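Local structure of chitin binding protein (Streptomyces lividans, 5FTZ) at residues Q11-N16 with Q68-T73. The protein is an AA10 lytic polysaccharide monooxygenase, a copper enzyme that probably cleaves chitin by oxidation. Numbering follows the deposited sequence.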
loop_
_atom_site.group_PDB
_atom_site.type_symbol
_atom_site.label_atom_id
_atom_site.label_comp_id
_atom_site.label_asym_id
_atom_site.label_seq_id
_atom_site.Cartn_x
_atom_site.Cartn_y
_atom_site.Cartn_z
ATOM N N GLN A 11 10.713 -9.833 -25.088
ATOM C CA GLN A 11 11.508 -8.628 -24.945
ATOM C C GLN A 11 12.962 -8.952 -24.652
ATOM O O GLN A 11 13.861 -8.211 -25.105
ATOM C CB GLN A 11 10.901 -7.691 -23.891
ATOM C CG GLN A 11 10.569 -8.265 -22.515
ATOM C CD GLN A 11 9.139 -8.652 -22.393
ATOM O OE1 GLN A 11 8.661 -9.495 -23.138
ATOM N NE2 GLN A 11 8.443 -8.069 -21.456
ATOM N N LYS A 12 13.212 -10.014 -23.907
ATOM C CA LYS A 12 14.591 -10.359 -23.587
ATOM C C LYS A 12 15.298 -11.010 -24.757
ATOM O O LYS A 12 16.502 -10.731 -24.956
ATOM C CB LYS A 12 14.621 -11.241 -22.348
ATOM C CG LYS A 12 16.017 -11.606 -21.831
ATOM C CD LYS A 12 16.886 -10.387 -21.560
ATOM C CE LYS A 12 18.126 -10.814 -20.787
ATOM N NZ LYS A 12 18.882 -9.598 -20.426
ATOM N N VAL A 13 14.639 -11.837 -25.566
ATOM C CA VAL A 13 15.293 -12.356 -26.742
ATOM C C VAL A 13 15.595 -11.256 -27.734
ATOM O O VAL A 13 16.612 -11.338 -28.444
ATOM C CB VAL A 13 14.598 -13.538 -27.441
ATOM C CG1 VAL A 13 14.450 -14.711 -26.471
ATOM C CG2 VAL A 13 13.322 -13.226 -28.073
ATOM N N CYS A 14 14.805 -10.202 -27.758
ATOM C CA CYS A 14 15.134 -9.020 -28.577
ATOM C C CYS A 14 16.371 -8.300 -27.989
ATOM O O CYS A 14 17.361 -8.040 -28.718
ATOM C CB CYS A 14 13.896 -8.129 -28.633
ATOM S SG CYS A 14 12.550 -8.719 -29.661
ATOM N N GLN A 15 16.461 -8.128 -26.706
ATOM C CA GLN A 15 17.606 -7.420 -26.115
ATOM C C GLN A 15 18.896 -8.240 -26.222
ATOM O O GLN A 15 19.984 -7.646 -26.432
ATOM C CB GLN A 15 17.319 -7.011 -24.700
ATOM C CG GLN A 15 18.434 -6.219 -24.020
ATOM C CD GLN A 15 19.447 -7.130 -23.388
ATOM O OE1 GLN A 15 19.186 -8.287 -23.023
ATOM N NE2 GLN A 15 20.662 -6.598 -23.220
ATOM N N ASN A 16 18.825 -9.558 -26.119
ATOM C CA ASN A 16 20.011 -10.344 -25.897
ATOM C C ASN A 16 20.720 -10.750 -27.181
ATOM O O ASN A 16 21.732 -11.431 -27.107
ATOM C CB ASN A 16 19.763 -11.469 -24.898
ATOM C CG ASN A 16 19.076 -12.614 -25.470
ATOM O OD1 ASN A 16 18.865 -12.700 -26.693
ATOM N ND2 ASN A 16 18.626 -13.543 -24.553
ATOM N N GLN A 68 10.685 -15.328 -39.456
ATOM C CA GLN A 68 10.900 -16.671 -38.970
ATOM C C GLN A 68 10.134 -16.890 -37.650
ATOM O O GLN A 68 9.729 -15.936 -36.971
ATOM C CB GLN A 68 12.372 -16.879 -38.779
ATOM C CG GLN A 68 13.207 -16.762 -40.084
ATOM C CD GLN A 68 12.957 -17.905 -40.987
ATOM O OE1 GLN A 68 13.432 -18.984 -40.744
ATOM N NE2 GLN A 68 12.118 -17.700 -41.998
ATOM N N ALA A 69 9.937 -18.129 -37.257
ATOM C CA ALA A 69 9.353 -18.406 -35.960
ATOM C C ALA A 69 10.157 -17.800 -34.801
ATOM O O ALA A 69 11.373 -17.683 -34.828
ATOM C CB ALA A 69 9.266 -19.907 -35.748
ATOM N N TRP A 70 9.461 -17.354 -33.765
ATOM C CA TRP A 70 10.142 -16.980 -32.556
ATOM C C TRP A 70 10.908 -18.155 -32.016
ATOM O O TRP A 70 10.466 -19.268 -32.117
ATOM C CB TRP A 70 9.180 -16.512 -31.466
ATOM C CG TRP A 70 8.478 -15.200 -31.726
ATOM C CD1 TRP A 70 7.206 -15.034 -32.176
ATOM C CD2 TRP A 70 9.011 -13.892 -31.481
ATOM N NE1 TRP A 70 6.934 -13.718 -32.256
ATOM C CE2 TRP A 70 8.023 -12.983 -31.848
ATOM C CE3 TRP A 70 10.227 -13.414 -30.986
ATOM C CZ2 TRP A 70 8.201 -11.612 -31.719
ATOM C CZ3 TRP A 70 10.380 -12.030 -30.869
ATOM C CH2 TRP A 70 9.396 -11.178 -31.220
ATOM N N PRO A 71 12.094 -17.904 -31.442
ATOM C CA PRO A 71 12.764 -19.016 -30.729
ATOM C C PRO A 71 11.975 -19.440 -29.542
ATOM O O PRO A 71 11.304 -18.615 -28.905
ATOM C CB PRO A 71 14.102 -18.423 -30.283
ATOM C CG PRO A 71 13.927 -16.988 -30.293
ATOM C CD PRO A 71 12.832 -16.652 -31.282
ATOM N N THR A 72 12.086 -20.707 -29.170
ATOM C CA THR A 72 11.289 -21.226 -28.044
ATOM C C THR A 72 12.171 -21.906 -27.001
ATOM O O THR A 72 13.251 -22.414 -27.315
ATOM C CB THR A 72 10.267 -22.282 -28.471
ATOM O OG1 THR A 72 10.938 -23.468 -28.905
ATOM C CG2 THR A 72 9.356 -21.859 -29.580
ATOM N N THR A 73 11.675 -21.957 -25.771
ATOM C CA THR A 73 12.249 -22.709 -24.692
ATOM C C THR A 73 11.487 -24.040 -24.636
ATOM O O THR A 73 10.254 -24.073 -24.531
ATOM C CB THR A 73 12.109 -21.975 -23.380
ATOM O OG1 THR A 73 12.783 -20.708 -23.435
ATOM C CG2 THR A 73 12.682 -22.765 -22.193
#
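Val13, on the short helix 10-15, faces Pro71 in the extended run that leads into strand 73-74, with 8.2 Å between their CA atoms. The contact is small and apolar, about 133 Å² counting both sides. It joins the helix that follows strand 2-6 to the long loop between strands 33-35 and 73-74, in a loop-rich region outside the beta-sheets. Three side-chain pairs carry it. Val13 points at the loop, and its CG2 lies 4.2 Å from Trp70 CZ3. That methyl meets the indole obliquely. The same CG2 comes within 4.4 Å of Pro71 CG, so one branch of the valine serves both neighbours. Cys14 SG lies at the edge of the indole, 4.1 Å from Trp70 CZ3. The line to SG from the centroid of the six-membered ring runs 88° off the ring normal, an edge-on sulfur-aromatic contact. With CG anti to the carbonyl carbon (chi1 -68°) and chi2 of 100°, Trp70 turns CZ3 toward the helix.

Cys14 is joined to Cys22 in a disulfide, so the sulfur is a half-cystine. Trp70 NE1 donates to Ser61 O, which satisfies the polar end of the buried ring, and Arg10 adds a cation-pi contact. Between the two segments the contact therefore rests on van der Waals packing and the sulfur-aromatic approach. The disulfide restrains Cys14, and the bond to Ser61 O restrains the indole.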